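Local atomic coordinates of kinesin-like protein KAR3 (Saccharomyces cerevisiae, PDB entry 1F9V), a protein that probably hydrolyses ATP through its kinesin motor domain to drive movement along microtubules, and is held here with ADP bound. Residues 5-10 with 54-59. The protein carries 2 engineered substitutions. Residues are numbered along the deposited sequence; the frame is centred on the assembly and turned at random.
Sequences IRVYCR and FKFDKI. With ADP (adenosine-5'-diphosphate), chain D; ADP (adenosine-5'-diphosphate), chain C.
Strand 4-11 of the central sheet of the kinesin motor domain gains a short parallel edge partner where the chain turns at D57 out of the small antiparallel sheet. The turn grips V7 twice: V7 N donates to D57 OD2 on the anti side of the carboxylate (2.8 Å), and V7 O accepts D57 N (3.0 Å). Beyond it, C9 N donates to K58 O at 3.0 Å. With CG anti to the carbonyl carbon (chi1 -67°), D57 lays its carboxylate along the backbone of R6 and V7, and OD1 makes a salt bridge with R342. K58 CB lies over one face of the Y8 ring, 4.0 Å from its centroid, while D57 CB meets the ring edge in plane. V7 CG1 and C9 CB both reach the F56 ring, the former 3.6 Å from CD1. R6 bends at chi2, its CD beside the D57 carboxylate, its guanidinium over N7 of a second ADP, separate from the one on the P-loop; NH2 donates to O2B of that ADP (3.0 Å). Replacing R6 by alanine is likely to cost this ADP a diphosphate anchor and the packing of CG and the guanidinium against its adenine. F56 packs against helix 325-338 and M40 of strand 38-44, Y8 touches L313 and F315, and strand 311-318 pairs with strand 4-11 through backbone bonds of R6 and Y8.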
ATOM      1  N   ILE A   5      -8.756   4.408  -8.356  1.00 10.60           N
ATOM      2  CA  ILE A   5      -7.479   4.630  -7.702  1.00 10.35           C
ATOM      3  C   ILE A   5      -7.411   5.970  -6.974  1.00  9.88           C
ATOM      4  O   ILE A   5      -7.936   6.968  -7.454  1.00 10.69           O
ATOM      5  CB  ILE A   5      -6.342   4.602  -8.752  1.00 11.41           C
ATOM      6  CG1 ILE A   5      -6.297   3.233  -9.439  1.00 11.38           C
ATOM      7  CG2 ILE A   5      -5.010   4.927  -8.103  1.00 11.87           C
ATOM      8  CD1 ILE A   5      -5.741   3.285 -10.846  1.00 12.06           C
ATOM      9  N   ARG A   6      -6.757   5.978  -5.819  1.00  9.30           N
ATOM     10  CA  ARG A   6      -6.574   7.201  -5.048  1.00  9.06           C
ATOM     11  C   ARG A   6      -5.170   7.198  -4.487  1.00  8.19           C
ATOM     12  O   ARG A   6      -4.576   6.141  -4.274  1.00  7.30           O
ATOM     13  CB  ARG A   6      -7.589   7.287  -3.923  1.00 10.94           C
ATOM     14  CG  ARG A   6      -8.993   7.304  -4.448  1.00 15.01           C
ATOM     15  CD  ARG A   6      -9.783   8.457  -3.907  1.00 19.74           C
ATOM     16  NE  ARG A   6     -11.217   8.169  -3.870  1.00 23.37           N
ATOM     17  CZ  ARG A   6     -11.923   7.656  -4.874  1.00 25.71           C
ATOM     18  NH1 ARG A   6     -11.344   7.354  -6.031  1.00 26.97           N
ATOM     19  NH2 ARG A   6     -13.226   7.451  -4.717  1.00 28.30           N
ATOM     20  N   VAL A   7      -4.639   8.390  -4.255  1.00  7.12           N
ATOM     21  CA  VAL A   7      -3.295   8.539  -3.737  1.00  8.26           C
ATOM     22  C   VAL A   7      -3.261   9.443  -2.509  1.00  8.11           C
ATOM     23  O   VAL A   7      -3.801  10.549  -2.536  1.00  7.79           O
ATOM     24  CB  VAL A   7      -2.371   9.142  -4.819  1.00  8.08           C
ATOM     25  CG1 VAL A   7      -0.955   9.276  -4.283  1.00  7.96           C
ATOM     26  CG2 VAL A   7      -2.409   8.266  -6.076  1.00  8.38           C
ATOM     27  N   TYR A   8      -2.650   8.952  -1.434  1.00  7.89           N
ATOM     28  CA  TYR A   8      -2.491   9.723  -0.198  1.00  8.30           C
ATOM     29  C   TYR A   8      -0.999   9.872   0.060  1.00  9.59           C
ATOM     30  O   TYR A   8      -0.212   8.964  -0.231  1.00  9.89           O
ATOM     31  CB  TYR A   8      -3.072   8.996   1.020  1.00  8.82           C
ATOM     32  CG  TYR A   8      -4.572   8.834   1.067  1.00  8.24           C
ATOM     33  CD1 TYR A   8      -5.411   9.482   0.162  1.00  8.14           C
ATOM     34  CD2 TYR A   8      -5.153   8.022   2.039  1.00  9.20           C
ATOM     35  CE1 TYR A   8      -6.798   9.323   0.232  1.00  9.21           C
ATOM     36  CE2 TYR A   8      -6.528   7.858   2.115  1.00  8.73           C
ATOM     37  CZ  TYR A   8      -7.343   8.503   1.214  1.00  8.55           C
ATOM     38  OH  TYR A   8      -8.707   8.317   1.301  1.00 12.31           O
ATOM     39  N   CYS A   9      -0.602  11.019   0.596  1.00  8.65           N
ATOM     40  CA  CYS A   9       0.792  11.234   0.944  1.00  7.70           C
ATOM     41  C   CYS A   9       0.818  11.398   2.462  1.00  7.36           C
ATOM     42  O   CYS A   9      -0.109  11.975   3.036  1.00  8.42           O
ATOM     43  CB  CYS A   9       1.332  12.503   0.277  1.00  9.18           C
ATOM     44  SG  CYS A   9       2.990  12.996   0.850  1.00 13.50           S
ATOM     45  N   ARG A  10       1.845  10.871   3.117  1.00  7.42           N
ATOM     46  CA  ARG A  10       1.953  11.032   4.560  1.00  7.53           C
ATOM     47  C   ARG A  10       3.354  11.432   4.969  1.00  8.81           C
ATOM     48  O   ARG A  10       4.327  10.733   4.674  1.00  7.84           O
ATOM     49  CB  ARG A  10       1.579   9.755   5.308  1.00  7.88           C
ATOM     50  CG  ARG A  10       1.732   9.925   6.821  1.00  9.13           C
ATOM     51  CD  ARG A  10       1.601   8.618   7.593  1.00 10.07           C
ATOM     52  NE  ARG A  10       1.294   8.877   8.995  1.00  9.50           N
ATOM     53  CZ  ARG A  10       0.916   7.945   9.864  1.00 11.26           C
ATOM     54  NH1 ARG A  10       0.800   6.677   9.476  1.00  9.99           N
ATOM     55  NH2 ARG A  10       0.638   8.280  11.115  1.00  8.01           N
ATOM     56  N   PHE A  54       2.459  19.640  -5.717  1.00 12.46           N
ATOM     57  CA  PHE A  54       1.835  18.336  -5.895  1.00 11.27           C
ATOM     58  C   PHE A  54       0.435  18.365  -5.297  1.00 12.23           C
ATOM     59  O   PHE A  54       0.177  19.078  -4.324  1.00 13.17           O
ATOM     60  CB  PHE A  54       2.656  17.248  -5.198  1.00 10.69           C
ATOM     61  CG  PHE A  54       4.093  17.198  -5.630  1.00  9.27           C
ATOM     62  CD1 PHE A  54       4.459  16.524  -6.789  1.00 11.32           C
ATOM     63  CD2 PHE A  54       5.081  17.823  -4.882  1.00  9.82           C
ATOM     64  CE1 PHE A  54       5.796  16.471  -7.200  1.00 10.86           C
ATOM     65  CE2 PHE A  54       6.422  17.781  -5.279  1.00 10.45           C
ATOM     66  CZ  PHE A  54       6.781  17.101  -6.446  1.00 10.98           C
ATOM     67  N   LYS A  55      -0.470  17.595  -5.893  1.00 11.34           N
ATOM     68  CA  LYS A  55      -1.844  17.498  -5.412  1.00 10.72           C
ATOM     69  C   LYS A  55      -2.203  16.020  -5.314  1.00 10.34           C
ATOM     70  O   LYS A  55      -1.882  15.238  -6.220  1.00  9.84           O
ATOM     71  CB  LYS A  55      -2.805  18.208  -6.370  1.00 10.90           C
ATOM     72  CG  LYS A  55      -2.798  19.722  -6.212  1.00 14.03           C
ATOM     73  CD  LYS A  55      -3.745  20.407  -7.175  1.00 14.64           C
ATOM     74  CE  LYS A  55      -3.051  21.588  -7.840  1.00 20.29           C
ATOM     75  NZ  LYS A  55      -3.720  22.877  -7.529  1.00 21.13           N
ATOM     76  N   PHE A  56      -2.851  15.650  -4.211  1.00  8.05           N
ATOM     77  CA  PHE A  56      -3.258  14.272  -3.961  1.00  7.58           C
ATOM     78  C   PHE A  56      -4.654  14.259  -3.369  1.00  9.21           C
ATOM     79  O   PHE A  56      -5.223  15.308  -3.078  1.00  9.54           O
ATOM     80  CB  PHE A  56      -2.268  13.599  -3.002  1.00  7.95           C
ATOM     81  CG  PHE A  56      -0.853  13.576  -3.523  1.00  7.77           C
ATOM     82  CD1 PHE A  56      -0.534  12.858  -4.675  1.00  8.95           C
ATOM     83  CD2 PHE A  56       0.152  14.312  -2.896  1.00  8.66           C
ATOM     84  CE1 PHE A  56       0.755  12.874  -5.200  1.00  9.24           C
ATOM     85  CE2 PHE A  56       1.454  14.335  -3.412  1.00  9.04           C
ATOM     86  CZ  PHE A  56       1.755  13.616  -4.567  1.00  8.97           C
ATOM     87  N   ASP A  57      -5.222  13.073  -3.199  1.00  9.23           N
ATOM     88  CA  ASP A  57      -6.562  12.974  -2.643  1.00  9.42           C
ATOM     89  C   ASP A  57      -6.554  13.398  -1.180  1.00  9.43           C
ATOM     90  O   ASP A  57      -7.551  13.898  -0.658  1.00  9.70           O
ATOM     91  CB  ASP A  57      -7.080  11.541  -2.802  1.00  8.56           C
ATOM     92  CG  ASP A  57      -7.294  11.174  -4.260  1.00  8.75           C
ATOM     93  OD1 ASP A  57      -8.285  11.640  -4.855  1.00 11.40           O
ATOM     94  OD2 ASP A  57      -6.463  10.437  -4.821  1.00  9.14           O
ATOM     95  N   LYS A  58      -5.415  13.206  -0.525  1.00  9.90           N
ATOM     96  CA  LYS A  58      -5.275  13.583   0.874  1.00 11.41           C
ATOM     97  C   LYS A  58      -3.807  13.619   1.249  1.00 11.46           C
ATOM     98  O   LYS A  58      -3.006  12.816   0.766  1.00  9.08           O
ATOM     99  CB  LYS A  58      -6.009  12.582   1.775  1.00 13.25           C
ATOM    100  CG  LYS A  58      -5.920  12.901   3.265  1.00 19.17           C
ATOM    101  CD  LYS A  58      -7.222  13.462   3.850  1.00 22.56           C
ATOM    102  CE  LYS A  58      -8.254  13.837   2.792  1.00 25.44           C
ATOM    103  NZ  LYS A  58      -9.657  13.759   3.316  1.00 27.67           N
ATOM    104  N   ILE A  59      -3.444  14.567   2.101  1.00  9.79           N
ATOM    105  CA  ILE A  59      -2.069  14.662   2.552  1.00  9.26           C
ATOM    106  C   ILE A  59      -2.095  14.696   4.066  1.00  9.57           C
ATOM    107  O   ILE A  59      -2.716  15.569   4.664  1.00 11.47           O
ATOM    108  CB  ILE A  59      -1.360  15.924   2.016  1.00  9.05           C
ATOM    109  CG1 ILE A  59      -1.361  15.912   0.485  1.00  8.53           C
ATOM    110  CG2 ILE A  59       0.085  15.954   2.517  1.00 10.53           C
ATOM    111  CD1 ILE A  59      -0.767  17.153  -0.152  1.00  9.48           C
TER
HETATM  112  PB  ADP D 998     -16.457   9.446  -2.696  1.00 45.47           P
HETATM  113  O1B ADP D 998     -16.875  10.051  -3.998  1.00 47.45           O
HETATM  114  O2B ADP D 998     -14.888   9.008  -2.730  1.00 47.20           O
HETATM  115  O3B ADP D 998     -16.727  10.377  -1.559  1.00 45.44           O
HETATM  116  PA  ADP D 998     -16.860   6.574  -2.742  1.00 40.67           P
HETATM  117  O1A ADP D 998     -18.102   5.834  -3.031  1.00 41.21           O
HETATM  118  O2A ADP D 998     -15.913   6.528  -3.872  1.00 40.15           O
HETATM  119  O3A ADP D 998     -17.216   8.095  -2.473  1.00 43.21           O
HETATM  120  O5' ADP D 998     -16.194   6.104  -1.353  1.00 38.08           O
HETATM  121  C5' ADP D 998     -16.188   7.006  -0.242  1.00 34.54           C
HETATM  122  C4' ADP D 998     -14.984   6.802   0.677  1.00 32.26           C
HETATM  123  O4' ADP D 998     -14.399   5.476   0.605  1.00 30.09           O
HETATM  124  C3' ADP D 998     -13.872   7.794   0.412  1.00 31.78           C
HETATM  125  O3' ADP D 998     -14.030   9.030   1.125  1.00 34.33           O
HETATM  126  C2' ADP D 998     -12.613   7.053   0.787  1.00 29.61           C
HETATM  127  O2' ADP D 998     -12.239   7.261   2.159  1.00 28.99           O
HETATM  128  C1' ADP D 998     -12.957   5.605   0.442  1.00 26.91           C
HETATM  129  N9  ADP D 998     -12.433   5.198  -0.929  1.00 23.92           N
HETATM  130  C8  ADP D 998     -13.158   4.918  -2.028  1.00 22.34           C
HETATM  131  N7  ADP D 998     -12.329   4.580  -3.034  1.00 19.44           N
HETATM  132  C5  ADP D 998     -11.090   4.634  -2.592  1.00 20.27           C
HETATM  133  C6  ADP D 998      -9.805   4.394  -3.126  1.00 19.97           C
HETATM  134  N6  ADP D 998      -9.653   4.002  -4.405  1.00 16.04           N
HETATM  135  N1  ADP D 998      -8.690   4.563  -2.338  1.00 19.71           N
HETATM  136  C2  ADP D 998      -8.782   4.952  -1.046  1.00 20.11           C
HETATM  137  N3  ADP D 998     -10.003   5.178  -0.523  1.00 19.18           N
HETATM  138  C4  ADP D 998     -11.155   5.037  -1.237  1.00 21.44           C
HETATM  139  PB  ADP C 999      10.112   2.293   6.618  1.00 11.29           P
HETATM  140  O1B ADP C 999       9.563   3.157   5.542  1.00  9.77           O
HETATM  141  O2B ADP C 999       9.179   1.005   6.838  1.00 11.48           O
HETATM  142  O3B ADP C 999      11.521   1.910   6.345  1.00 11.97           O
HETATM  143  PA  ADP C 999       9.552   2.613   9.435  1.00 14.23           P
HETATM  144  O1A ADP C 999       8.090   2.578   9.477  1.00 14.72           O
HETATM  145  O2A ADP C 999      10.080   1.294   9.779  1.00 18.36           O
HETATM  146  O3A ADP C 999      10.033   3.050   7.997  1.00 12.72           O
HETATM  147  O5' ADP C 999      10.122   3.647  10.489  1.00 18.24           O
HETATM  148  C5' ADP C 999      10.973   4.774  10.269  1.00 16.12           C
HETATM  149  C4' ADP C 999      11.167   5.385  11.688  1.00 16.79           C
HETATM  150  O4' ADP C 999      10.223   6.457  11.794  1.00 13.89           O
HETATM  151  C3' ADP C 999      10.802   4.418  12.832  1.00 17.73           C
HETATM  152  O3' ADP C 999      11.648   4.583  13.982  1.00 21.75           O
HETATM  153  C2' ADP C 999       9.353   4.730  13.168  1.00 17.76           C
HETATM  154  O2' ADP C 999       8.974   4.340  14.498  1.00 19.87           O
HETATM  155  C1' ADP C 999       9.266   6.217  12.853  1.00 15.25           C
HETATM  156  N9  ADP C 999       7.928   6.624  12.323  1.00 14.49           N
HETATM  157  C8  ADP C 999       7.526   6.434  11.050  1.00 12.87           C
HETATM  158  N7  ADP C 999       6.315   6.929  10.892  1.00 11.72           N
HETATM  159  C5  ADP C 999       5.920   7.436  12.031  1.00 12.43           C
HETATM  160  C6  ADP C 999       4.778   8.087  12.474  1.00 12.32           C
HETATM  161  N6  ADP C 999       3.765   8.304  11.628  1.00 12.50           N
HETATM  162  N1  ADP C 999       4.683   8.501  13.775  1.00 14.07           N
HETATM  163  C2  ADP C 999       5.683   8.302  14.657  1.00 14.30           C
HETATM  164  N3  ADP C 999       6.802   7.678  14.241  1.00 14.98           N
HETATM  165  C4  ADP C 999       6.959   7.238  12.964  1.00 13.64           C